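Local coordinates for protein ethylbenzene dehydrogenase alpha-subunit (Aromatoleum aromaticum, PDB 2IVF) that binds MGD, MD1, a molybdenum atom and an iron/sulfur cluster, as the alpha-subunit of an enzyme of the molybdopterin oxidoreductase family, at residues G168-S173 and A692-K697; F306-S311 and E407-Y412; M457-F462 and S827-K832; Q601-L606 and K630-L635. All coordinates share one frame; numbering follows the deposited sequence.

The four contacts form two pairs on opposite sides of the chain's centre. Interactions 1 and 4 have centres 12 Å apart and touch: the helices of interaction 1 lie on the strands of interaction 4, with Ser173 OG 3.2 Å from Met631 CB. Interaction 4 reaches MD1 through Leu635. Interactions 2 and 3 have centres 10 Å apart and meet at loop 827-832. His408 NE2 probably hydrogen-bonds Pro829 O at 2.7 Å, and Tyr412 OH probably hydrogen-bonds His831 N at 2.9 Å. Met457 of interaction 3 touches MGD. The centres of interactions 1 and 2 are 59 Å apart.

Interaction 1: residues G168-S173 and A692-K697; sequences GDIADS and ALILKK
Ile170 and Ile694 supply the apolar side-chain contact between the two helical segments. Their branches meet like to like. CG2 of Ile170 lies 4.0 Å from CG2 of Ile694, and CD1 of Ile170 lies 4.2 Å from CD1 of Ile694. Both residues have CG2 anti to the backbone N and CG1 anti to the carbonyl carbon, with chi1 of -66° in Ile170 and -68° in Ile694. The two side chains thus have the same shape, and they meet at a slant.

A second group sets Ala171 and Gly168 against Lys697, both its backbone and the start of its side chain. CB of Ala171 is 3.7 Å from the carbonyl carbon of Lys697. The same CB is 3.9 Å from CB of Lys697. Gly168 lies beside the start of the lysine chain, and its CA is 5.8 Å from CA of Lys697, the closest such pair here.

No hydrogen bond joins the two segments. Ser173 OG turns back along its own helix and donates to Ile170 O at 2.7 Å, tilted out of the carbonyl plane. Salt bridges do tie the two helices. Lys697 bends at chi2 and its amine turns off from the interface. NZ bridges Asp164 across to the other helix and Glu700 on its own. Asp172 bridges Arg701 on helix 687-704 and Arg705 just past it.

The axes of the two segments pass 8.4 Å apart and cross at -58°. Ile170 and Ile694 both reach Phe633 and Leu650, on neighbouring strands of the mixed sheet. This is the helix layer over a mainly parallel sheet that is typical of an alpha/beta fold.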
# COMPACT_ATOMS: atom_id res chain seq x y z
N GLY A 168 36.52 -5.32 2.52
CA GLY A 168 37.86 -5.21 1.94
C GLY A 168 37.85 -5.00 0.43
O GLY A 168 38.59 -4.15 -0.09
N ASP A 169 37.02 -5.75 -0.28
CA ASP A 169 36.95 -5.58 -1.74
C ASP A 169 36.40 -4.22 -2.07
O ASP A 169 36.84 -3.57 -3.01
CB ASP A 169 36.04 -6.61 -2.42
CG ASP A 169 36.60 -8.02 -2.40
OD1 ASP A 169 37.77 -8.20 -2.01
OD2 ASP A 169 35.84 -8.93 -2.79
N ILE A 170 35.40 -3.80 -1.31
CA ILE A 170 34.83 -2.49 -1.53
C ILE A 170 35.87 -1.40 -1.32
O ILE A 170 35.99 -0.47 -2.13
CB ILE A 170 33.62 -2.24 -0.63
CG1 ILE A 170 32.49 -3.20 -1.01
CG2 ILE A 170 33.20 -0.78 -0.74
CD1 ILE A 170 31.38 -3.35 0.05
N ALA A 171 36.62 -1.51 -0.23
CA ALA A 171 37.63 -0.51 0.10
C ALA A 171 38.71 -0.45 -0.94
O ALA A 171 39.18 0.62 -1.32
CB ALA A 171 38.25 -0.85 1.43
N ASP A 172 39.16 -1.62 -1.38
CA ASP A 172 40.15 -1.65 -2.45
C ASP A 172 39.63 -0.98 -3.72
O ASP A 172 40.40 -0.30 -4.40
CB ASP A 172 40.56 -3.07 -2.76
CG ASP A 172 41.69 -3.56 -1.88
OD1 ASP A 172 42.47 -2.76 -1.31
OD2 ASP A 172 41.78 -4.79 -1.76
N SER A 173 38.37 -1.19 -4.07
CA SER A 173 37.84 -0.57 -5.29
C SER A 173 37.76 0.98 -5.14
O SER A 173 38.05 1.74 -6.09
CB SER A 173 36.50 -1.15 -5.67
OG SER A 173 35.49 -0.60 -4.83
N ALA A 692 30.77 2.35 8.55
CA ALA A 692 31.92 2.58 9.39
C ALA A 692 33.02 1.55 9.06
O ALA A 692 34.21 1.91 8.92
CB ALA A 692 31.51 2.52 10.89
N LEU A 693 32.61 0.29 8.91
CA LEU A 693 33.54 -0.80 8.65
C LEU A 693 34.20 -0.64 7.29
O LEU A 693 35.39 -0.82 7.18
CB LEU A 693 32.83 -2.15 8.72
CG LEU A 693 33.68 -3.42 8.46
CD1 LEU A 693 34.97 -3.47 9.32
CD2 LEU A 693 32.75 -4.59 8.76
N ILE A 694 33.42 -0.29 6.28
CA ILE A 694 34.00 0.03 4.97
C ILE A 694 35.07 1.10 5.11
O ILE A 694 36.24 0.94 4.67
CB ILE A 694 32.94 0.50 3.96
CG1 ILE A 694 32.02 -0.67 3.61
CG2 ILE A 694 33.64 1.08 2.72
CD1 ILE A 694 30.76 -0.34 2.84
N LEU A 695 34.73 2.19 5.80
CA LEU A 695 35.72 3.26 5.99
C LEU A 695 36.98 2.85 6.79
O LEU A 695 38.06 3.30 6.49
CB LEU A 695 35.05 4.50 6.59
CG LEU A 695 34.04 5.16 5.68
CD1 LEU A 695 33.45 6.40 6.37
CD2 LEU A 695 34.66 5.50 4.32
N LYS A 696 36.83 2.00 7.81
CA LYS A 696 37.98 1.49 8.56
C LYS A 696 38.86 0.71 7.60
O LYS A 696 40.07 0.92 7.51
CB LYS A 696 37.47 0.59 9.70
CG LYS A 696 38.51 0.03 10.67
CD LYS A 696 37.86 -0.96 11.65
CE LYS A 696 38.85 -1.69 12.57
NZ LYS A 696 39.49 -2.95 11.96
N LYS A 697 38.21 -0.16 6.82
CA LYS A 697 38.91 -0.97 5.81
C LYS A 697 39.59 -0.14 4.76
O LYS A 697 40.67 -0.47 4.33
CB LYS A 697 37.94 -1.93 5.13
CG LYS A 697 37.51 -3.07 6.02
CD LYS A 697 38.59 -4.10 6.14
CE LYS A 697 38.26 -5.13 7.20
NZ LYS A 697 39.49 -5.74 7.76

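Interaction 2: residues F306-S311 and E407-Y412; sequences FWLGLS and EHLKDY
Trp307 O is gripped twice by Ser311, a residue that also meets Leu409 across the contact. Ser311 N donates to Trp307 O at 3.0 Å, and Ser311 OG donates to Trp307 O at 3.0 Å. The two donors come from opposite faces of the carbonyl plane. The helix carbonyl is thus satisfied and the hydroxyl is held against its own helix.

The motif is a helix packed against a helix end that continues into a 3-10 turn. Helix 303-316 also lies against the parallel sheet, where Phe306 and Trp307 touch Ile281. Leu409 and Tyr412 of 407-412 pack on the same helix through Leu308, Gly309 and Ser311.

Leu409 sends its two methyls to different places. CD1 comes within 4.2 Å of Ser311 CB. CD2 sits 3.8 Å from Leu308 CB, and the two leucine side chains run at about a right angle to each other.

Leu308 lies alongside Tyr412 and points the same way. Its CG is anti to the carbonyl carbon (chi1 -67°), which helps to carry CD1 out along the ring. CB stands 3.7 Å from Tyr412 CG. Leu308 CD1 is 3.7 Å from the centroid of the Tyr412 ring and 12° off its normal. This is a CH-pi contact over the face. The far end of the ring is anchored by Tyr412 OH, which hydrogen-bonds His831 and Thr830.

Tyr412 O is buried here and has no hydrogen-bond partner in the model. What it meets is a C-H group: Gly309 CA lies 3.4 Å from Tyr412 O, with a nearly straight 165° angle at the hydrogen.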
# COMPACT_ATOMS: atom_id res chain seq x y z
N PHE A 306 -7.59 22.87 -17.41
CA PHE A 306 -8.69 22.85 -16.44
C PHE A 306 -8.57 24.07 -15.53
O PHE A 306 -9.51 24.84 -15.37
CB PHE A 306 -8.74 21.54 -15.67
CG PHE A 306 -9.65 21.57 -14.45
CD1 PHE A 306 -11.04 21.45 -14.58
CD2 PHE A 306 -9.13 21.76 -13.20
CE1 PHE A 306 -11.86 21.53 -13.46
CE2 PHE A 306 -9.94 21.85 -12.11
CZ PHE A 306 -11.31 21.73 -12.24
N TRP A 307 -7.40 24.26 -14.98
CA TRP A 307 -7.21 25.30 -13.98
C TRP A 307 -7.23 26.69 -14.62
O TRP A 307 -7.74 27.63 -14.01
CB TRP A 307 -5.93 25.11 -13.19
CG TRP A 307 -6.01 24.01 -12.27
CD1 TRP A 307 -5.40 22.83 -12.39
CD2 TRP A 307 -6.74 23.97 -11.05
NE1 TRP A 307 -5.71 22.03 -11.33
CE2 TRP A 307 -6.53 22.72 -10.48
CE3 TRP A 307 -7.56 24.90 -10.38
CZ2 TRP A 307 -7.10 22.34 -9.27
CZ3 TRP A 307 -8.14 24.51 -9.18
CH2 TRP A 307 -7.89 23.26 -8.63
N LEU A 308 -6.79 26.81 -15.85
CA LEU A 308 -6.91 28.08 -16.52
C LEU A 308 -8.41 28.37 -16.83
O LEU A 308 -8.87 29.52 -16.80
CB LEU A 308 -6.05 28.07 -17.78
CG LEU A 308 -4.54 28.01 -17.51
CD1 LEU A 308 -3.73 27.78 -18.80
CD2 LEU A 308 -4.06 29.30 -16.80
N GLY A 309 -9.16 27.34 -17.17
CA GLY A 309 -10.61 27.48 -17.36
C GLY A 309 -11.28 28.02 -16.10
O GLY A 309 -12.11 28.95 -16.17
N LEU A 310 -10.88 27.48 -14.96
CA LEU A 310 -11.38 27.95 -13.67
C LEU A 310 -11.01 29.42 -13.45
O LEU A 310 -11.80 30.20 -12.95
CB LEU A 310 -10.85 27.11 -12.51
CG LEU A 310 -11.76 25.97 -12.00
CD1 LEU A 310 -12.29 25.05 -13.11
CD2 LEU A 310 -11.09 25.20 -10.86
N SER A 311 -9.77 29.78 -13.79
CA SER A 311 -9.33 31.15 -13.62
C SER A 311 -10.10 32.07 -14.53
O SER A 311 -10.44 33.19 -14.14
CB SER A 311 -7.86 31.27 -13.91
OG SER A 311 -7.12 30.42 -13.06
N GLU A 407 -6.22 38.57 -21.75
CA GLU A 407 -6.10 38.22 -23.17
C GLU A 407 -5.85 36.71 -23.33
O GLU A 407 -6.50 36.03 -24.12
CB GLU A 407 -4.99 39.06 -23.82
CG GLU A 407 -4.58 38.68 -25.25
CD GLU A 407 -3.40 39.54 -25.80
OE1 GLU A 407 -2.25 39.00 -25.94
OE2 GLU A 407 -3.60 40.74 -26.12
N HIS A 408 -4.88 36.20 -22.58
CA HIS A 408 -4.40 34.86 -22.72
C HIS A 408 -5.52 33.85 -22.40
O HIS A 408 -5.67 32.83 -23.08
CB HIS A 408 -3.23 34.71 -21.76
CG HIS A 408 -2.71 33.32 -21.61
ND1 HIS A 408 -2.13 32.64 -22.65
CD2 HIS A 408 -2.61 32.52 -20.52
CE1 HIS A 408 -1.73 31.45 -22.21
NE2 HIS A 408 -2.00 31.36 -20.93
N LEU A 409 -6.32 34.18 -21.39
CA LEU A 409 -7.38 33.29 -20.95
C LEU A 409 -8.56 33.30 -21.93
O LEU A 409 -9.48 32.50 -21.78
CB LEU A 409 -7.89 33.68 -19.55
CG LEU A 409 -6.93 33.33 -18.40
CD1 LEU A 409 -7.42 33.91 -17.09
CD2 LEU A 409 -6.70 31.80 -18.28
N LYS A 410 -8.52 34.15 -22.96
CA LYS A 410 -9.50 34.02 -24.05
C LYS A 410 -9.44 32.64 -24.76
O LYS A 410 -10.40 32.22 -25.40
CB LYS A 410 -9.39 35.16 -25.03
CG LYS A 410 -9.84 36.47 -24.38
CD LYS A 410 -9.85 37.65 -25.32
CE LYS A 410 -10.33 38.90 -24.59
NZ LYS A 410 -10.20 40.11 -25.46
N ASP A 411 -8.31 31.97 -24.65
CA ASP A 411 -8.11 30.66 -25.22
C ASP A 411 -8.54 29.56 -24.23
O ASP A 411 -8.48 28.39 -24.58
CB ASP A 411 -6.63 30.50 -25.67
CG ASP A 411 -6.28 31.41 -26.87
OD1 ASP A 411 -7.20 31.78 -27.65
OD2 ASP A 411 -5.09 31.78 -27.03
N TYR A 412 -9.01 29.95 -23.04
CA TYR A 412 -9.34 29.04 -21.96
C TYR A 412 -10.72 29.38 -21.39
O TYR A 412 -10.98 29.22 -20.22
CB TYR A 412 -8.26 29.05 -20.85
CG TYR A 412 -6.93 28.59 -21.36
CD1 TYR A 412 -6.62 27.22 -21.40
CD2 TYR A 412 -5.99 29.49 -21.86
CE1 TYR A 412 -5.43 26.78 -21.94
CE2 TYR A 412 -4.76 29.05 -22.37
CZ TYR A 412 -4.50 27.69 -22.40
OH TYR A 412 -3.33 27.23 -22.93

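Interaction 3: residues M457-F462 and S827-K832; sequences MERSLF and SLPTHK
Pro829 wedges against Arg459 and Ser460, and here the contact is tight. Ser460 OG lies 3.4 Å from Pro829 CB. That hydroxyl hydrogen-bonds Leu456 O, so it meets the proline while held to its own helix. Arg459 CB is 4.0 Å from Pro829 CB. The arginine chain then bends at chi3 (63°). Its guanidinium comes to lie with one face toward Pro829 N, toward the rim of the group, while NH2 is 3.8 Å from Pro829 CD.

The partly exposed side is looser. The CB atoms of Ser827 and Leu828 point away from the helix, and what they offer the arginine is their backbone. Arg459 NH2 donates to Ser827 O at 3.1 Å, with a bent N-H...O angle of 135°. The oxygen lies in the guanidinium plane, but the donor stands above the carbonyl plane and not on a lone pair. NH2 also bonds Phe814 O, and NH1 bonds Glu826 O.

One guanidinium therefore gathers three main-chain carbonyls. In this way a buried arginine of helix 454-467 ties the irregular loop 827-832 to the helix, whose Met457 touches MGD.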
# COMPACT_ATOMS: atom_id res chain seq x y z
N MET A 457 1.12 22.87 -15.10
CA MET A 457 -0.07 22.40 -14.42
C MET A 457 -0.21 22.98 -13.03
O MET A 457 -1.30 23.35 -12.60
CB MET A 457 -0.01 20.87 -14.34
CG MET A 457 -0.01 20.19 -15.73
SD MET A 457 0.50 18.42 -15.77
CE MET A 457 -0.49 17.66 -14.49
N GLU A 458 0.91 22.99 -12.29
CA GLU A 458 0.97 23.59 -10.96
C GLU A 458 0.82 25.11 -11.01
O GLU A 458 0.08 25.66 -10.24
CB GLU A 458 2.30 23.24 -10.26
CG GLU A 458 2.40 21.79 -9.84
CD GLU A 458 3.84 21.34 -9.61
OE1 GLU A 458 4.63 22.21 -9.20
OE2 GLU A 458 4.16 20.14 -9.82
N ARG A 459 1.55 25.80 -11.88
CA ARG A 459 1.37 27.25 -11.96
C ARG A 459 -0.10 27.63 -12.18
O ARG A 459 -0.61 28.62 -11.64
CB ARG A 459 2.26 27.81 -13.05
CG ARG A 459 3.70 27.71 -12.70
CD ARG A 459 4.56 28.10 -13.91
NE ARG A 459 4.36 29.50 -14.30
CZ ARG A 459 4.63 29.99 -15.49
NH1 ARG A 459 5.13 29.22 -16.44
NH2 ARG A 459 4.44 31.27 -15.72
N SER A 460 -0.79 26.84 -12.98
CA SER A 460 -2.16 27.15 -13.35
C SER A 460 -3.06 26.94 -12.14
O SER A 460 -3.94 27.74 -11.89
CB SER A 460 -2.59 26.29 -14.53
OG SER A 460 -1.78 26.50 -15.64
N LEU A 461 -2.82 25.88 -11.38
CA LEU A 461 -3.56 25.66 -10.12
C LEU A 461 -3.28 26.79 -9.15
O LEU A 461 -4.20 27.37 -8.58
CB LEU A 461 -3.19 24.31 -9.48
CG LEU A 461 -3.86 23.88 -8.16
CD1 LEU A 461 -3.82 22.30 -8.01
CD2 LEU A 461 -3.18 24.55 -6.95
N PHE A 462 -2.02 27.18 -8.98
CA PHE A 462 -1.75 28.32 -8.11
C PHE A 462 -2.36 29.64 -8.55
O PHE A 462 -2.71 30.47 -7.71
CB PHE A 462 -0.25 28.44 -7.85
CG PHE A 462 0.29 27.29 -7.10
CD1 PHE A 462 -0.34 26.90 -5.94
CD2 PHE A 462 1.39 26.56 -7.53
CE1 PHE A 462 0.11 25.79 -5.19
CE2 PHE A 462 1.83 25.46 -6.77
CZ PHE A 462 1.17 25.07 -5.64
N SER A 827 5.70 32.17 -20.53
CA SER A 827 5.77 33.33 -19.61
C SER A 827 4.57 33.40 -18.68
O SER A 827 4.72 33.77 -17.52
CB SER A 827 5.88 34.61 -20.39
OG SER A 827 4.81 34.72 -21.33
N LEU A 828 3.39 33.02 -19.18
CA LEU A 828 2.23 32.81 -18.32
C LEU A 828 1.92 31.33 -18.19
O LEU A 828 2.29 30.54 -19.07
CB LEU A 828 1.00 33.53 -18.89
CG LEU A 828 0.89 35.05 -18.74
CD1 LEU A 828 -0.30 35.59 -19.54
CD2 LEU A 828 0.79 35.47 -17.23
N PRO A 829 1.20 30.95 -17.13
CA PRO A 829 0.75 29.56 -17.08
C PRO A 829 -0.09 29.30 -18.34
O PRO A 829 -0.78 30.17 -18.82
CB PRO A 829 -0.10 29.48 -15.82
CG PRO A 829 0.24 30.72 -15.03
CD PRO A 829 0.66 31.75 -16.01
N THR A 830 0.03 28.10 -18.88
CA THR A 830 -0.50 27.80 -20.18
C THR A 830 -0.57 26.29 -20.28
O THR A 830 0.12 25.59 -19.53
CB THR A 830 0.37 28.34 -21.29
OG1 THR A 830 -0.38 28.30 -22.51
CG2 THR A 830 1.66 27.51 -21.42
N HIS A 831 -1.43 25.82 -21.17
CA HIS A 831 -1.57 24.38 -21.40
C HIS A 831 -0.68 23.96 -22.59
O HIS A 831 -0.71 24.58 -23.68
CB HIS A 831 -3.01 24.01 -21.74
CG HIS A 831 -3.13 22.60 -22.21
ND1 HIS A 831 -2.67 21.54 -21.46
CD2 HIS A 831 -3.55 22.07 -23.38
CE1 HIS A 831 -2.83 20.42 -22.14
NE2 HIS A 831 -3.38 20.71 -23.30
N LYS A 832 0.15 22.95 -22.33
CA LYS A 832 0.88 22.25 -23.39
C LYS A 832 0.61 20.79 -23.21
O LYS A 832 0.74 20.29 -22.10
CB LYS A 832 2.38 22.47 -23.30
CG LYS A 832 2.83 23.89 -23.73
CD LYS A 832 4.38 24.03 -23.66
CE LYS A 832 4.94 25.38 -24.14
NZ LYS A 832 6.43 25.31 -24.09

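Interaction 4: residues Q601-L606 and K630-L635; sequences QVYMLL and KMIFAL. With MD1 (phosphoric acid 4-(2-amino-4-oxo-3,4,5,6,-tetrahydro-pteridin-6-yl)-2-hydroxy-3,4-dimercapto-but-3-en-yl ester guanylate ester), chain N.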
# COMPACT_ATOMS: atom_id res chain seq x y z
N GLN A 601 33.46 4.68 -11.27
CA GLN A 601 34.09 3.35 -11.08
C GLN A 601 33.53 2.55 -9.92
O GLN A 601 33.57 1.32 -9.95
CB GLN A 601 35.60 3.47 -10.92
CG GLN A 601 36.26 4.03 -12.17
CD GLN A 601 37.63 3.51 -12.40
OE1 GLN A 601 38.48 3.49 -11.49
NE2 GLN A 601 37.89 3.10 -13.63
N VAL A 602 33.05 3.25 -8.90
CA VAL A 602 32.47 2.61 -7.71
C VAL A 602 31.10 3.19 -7.42
O VAL A 602 30.91 4.40 -7.34
CB VAL A 602 33.41 2.73 -6.50
CG1 VAL A 602 32.81 2.02 -5.27
CG2 VAL A 602 34.74 2.15 -6.84
N TYR A 603 30.13 2.29 -7.27
CA TYR A 603 28.75 2.68 -7.26
C TYR A 603 28.12 2.01 -6.10
O TYR A 603 28.16 0.81 -6.00
CB TYR A 603 28.10 2.23 -8.56
CG TYR A 603 26.67 2.61 -8.69
CD1 TYR A 603 25.65 1.79 -8.17
CD2 TYR A 603 26.29 3.78 -9.35
CE1 TYR A 603 24.34 2.13 -8.32
CE2 TYR A 603 24.98 4.11 -9.51
CZ TYR A 603 24.01 3.30 -9.00
OH TYR A 603 22.69 3.65 -9.15
N MET A 604 27.56 2.82 -5.20
CA MET A 604 26.98 2.32 -3.98
C MET A 604 25.46 2.38 -4.05
O MET A 604 24.89 3.43 -4.31
CB MET A 604 27.47 3.16 -2.81
CG MET A 604 26.86 2.84 -1.50
SD MET A 604 27.77 3.69 -0.24
CE MET A 604 26.74 3.43 1.20
N LEU A 605 24.84 1.23 -3.84
CA LEU A 605 23.37 1.10 -3.75
C LEU A 605 22.99 1.10 -2.29
O LEU A 605 23.40 0.21 -1.52
CB LEU A 605 22.91 -0.20 -4.41
CG LEU A 605 23.04 -0.34 -5.92
CD1 LEU A 605 23.07 -1.81 -6.32
CD2 LEU A 605 21.85 0.38 -6.56
N LEU A 606 22.22 2.11 -1.89
CA LEU A 606 21.72 2.24 -0.53
C LEU A 606 20.37 2.94 -0.66
O LEU A 606 20.29 4.04 -1.24
CB LEU A 606 22.66 3.09 0.31
CG LEU A 606 22.10 3.51 1.68
CD1 LEU A 606 21.86 2.29 2.62
CD2 LEU A 606 23.09 4.54 2.30
N LYS A 630 33.79 -0.71 -11.90
CA LYS A 630 34.66 -1.75 -11.32
C LYS A 630 34.01 -2.42 -10.10
O LYS A 630 34.27 -3.60 -9.81
CB LYS A 630 35.99 -1.15 -10.86
CG LYS A 630 36.87 -0.65 -11.99
CD LYS A 630 37.56 -1.77 -12.80
CE LYS A 630 38.89 -2.20 -12.17
NZ LYS A 630 39.67 -3.23 -12.95
N MET A 631 33.20 -1.66 -9.38
CA MET A 631 32.54 -2.18 -8.17
C MET A 631 31.16 -1.63 -8.03
O MET A 631 30.95 -0.40 -7.98
CB MET A 631 33.36 -1.84 -6.92
CG MET A 631 32.70 -2.10 -5.60
SD MET A 631 32.35 -3.85 -5.33
CE MET A 631 34.05 -4.51 -5.33
N ILE A 632 30.21 -2.54 -7.88
CA ILE A 632 28.87 -2.18 -7.54
C ILE A 632 28.60 -2.90 -6.26
O ILE A 632 28.71 -4.13 -6.21
CB ILE A 632 27.86 -2.66 -8.60
CG1 ILE A 632 28.26 -2.10 -9.96
CG2 ILE A 632 26.48 -2.22 -8.19
CD1 ILE A 632 27.41 -2.61 -11.18
N PHE A 633 28.28 -2.15 -5.21
CA PHE A 633 27.96 -2.81 -3.96
C PHE A 633 26.68 -2.25 -3.38
O PHE A 633 26.34 -1.07 -3.58
CB PHE A 633 29.12 -2.75 -2.97
CG PHE A 633 29.43 -1.35 -2.43
CD1 PHE A 633 30.14 -0.45 -3.19
CD2 PHE A 633 29.02 -0.96 -1.16
CE1 PHE A 633 30.48 0.81 -2.68
CE2 PHE A 633 29.31 0.32 -0.68
CZ PHE A 633 30.04 1.19 -1.44
N ALA A 634 25.96 -3.13 -2.71
CA ALA A 634 24.67 -2.81 -2.19
C ALA A 634 24.65 -3.04 -0.69
O ALA A 634 25.20 -4.04 -0.21
CB ALA A 634 23.62 -3.65 -2.83
N LEU A 635 24.01 -2.10 0.01
CA LEU A 635 23.68 -2.25 1.40
C LEU A 635 22.19 -2.49 1.44
O LEU A 635 21.41 -1.54 1.33
CB LEU A 635 24.03 -1.02 2.20
CG LEU A 635 25.47 -0.92 2.64
CD1 LEU A 635 26.30 -0.56 1.46
CD2 LEU A 635 25.62 0.13 3.78
PB MD1 N . 13.75 3.56 -4.54
O3B MD1 N . 12.84 2.38 -4.02
O1B MD1 N . 14.14 4.37 -3.36
O2B MD1 N . 14.72 3.13 -5.57
O3A MD1 N . 12.69 4.42 -5.35
C10 MD1 N . 11.91 5.48 -4.74
C11 MD1 N . 10.92 5.88 -5.83
O11 MD1 N . 9.91 4.82 -5.78
C12 MD1 N . 10.27 7.19 -5.48
S12 MD1 N . 10.32 7.83 -3.90
C13 MD1 N . 9.54 7.88 -6.41
S13 MD1 N . 8.75 9.33 -6.04
C14 MD1 N . 9.41 7.44 -7.82
N15 MD1 N . 8.12 7.16 -8.33
C16 MD1 N . 7.94 6.62 -9.58
C15 MD1 N . 6.65 6.49 -10.05
O14 MD1 N . 5.66 6.86 -9.35
N17 MD1 N . 6.53 5.88 -11.25
C17 MD1 N . 7.65 5.50 -12.00
N16 MD1 N . 7.42 4.94 -13.17
N18 MD1 N . 8.90 5.69 -11.53
C20 MD1 N . 9.05 6.25 -10.35
N8 MD1 N . 10.31 6.49 -9.90
C7 MD1 N . 10.63 7.02 -8.61
PA MD1 N . 13.05 0.78 -3.94
O1A MD1 N . 12.13 0.33 -2.85
O2A MD1 N . 12.83 0.23 -5.29
O5' MD1 N . 14.55 0.54 -3.52
C5' MD1 N . 14.90 0.87 -2.18
C4' MD1 N . 15.62 -0.26 -1.57
O4' MD1 N . 15.74 0.13 -0.20
C1' MD1 N . 15.77 -1.10 0.51
N9 MD1 N . 15.48 -0.98 1.95
C4 MD1 N . 16.42 -1.06 2.88
N3 MD1 N . 17.76 -1.25 2.75
C2 MD1 N . 18.54 -1.29 3.83
N2 MD1 N . 19.88 -1.46 3.71
N1 MD1 N . 17.93 -1.23 5.07
C6 MD1 N . 16.58 -1.04 5.28
O6 MD1 N . 16.16 -0.93 6.43
C5 MD1 N . 15.78 -0.95 4.13
N7 MD1 N . 14.48 -0.80 3.90
C8 MD1 N . 14.32 -0.81 2.58
C2' MD1 N . 14.68 -1.95 -0.14
O2' MD1 N . 14.87 -3.38 0.04
C3' MD1 N . 14.72 -1.50 -1.61
O3' MD1 N . 15.32 -2.51 -2.47
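Met604 and Phe633 pair on neighbouring parallel strands, and the methionine crosses the ring obliquely. Its CB is 3.5 Å from Phe633 CZ. Its CG lies 3.6 Å from Phe633 CE2. SD is 3.6 Å from Phe633 CZ, a Met-aromatic contact. The chain stays extended, so CE passes beyond the ring and ends 4.0 Å from Leu635 CD1. The backbone joins in as well, since Met604 CA sits over one face of the Phe633 ring. Phe633 has CG between its backbone N and carbonyl carbon (chi1 68°), which swings the ring across to the other strand. Val602 CG1 meets the ring at its edge, 3.7 Å from Phe633 CE1.

The other face of the sheet carries Tyr603, Leu605, Ile632 and Ala634. There Leu605 CD1 packs 3.9 Å from Ile632 CG2.

Just before the strands, Gln601 O accepts from both Lys630 N and Met631 N. From there the parallel ladder runs on. Tyr603 and Leu605 bond through both N and O. The bond from Leu605 N to Phe633 O is 2.8 Å long and almost straight at 178°. Helices 610-613 and 617-625 lie between the strands in sequence, as in a beta-alpha-beta crossover.

Near the C-terminal end of strand 631-636, Leu635 O accepts from MD1 N2 at 2.8 Å and 166°. Glu636 and Glu687 also bond MD1. A main-chain oxygen thus accepts an N-H from the exocyclic amino group of the guanine, and the chemistry implies that this part of the strand probably helps to recognise that base.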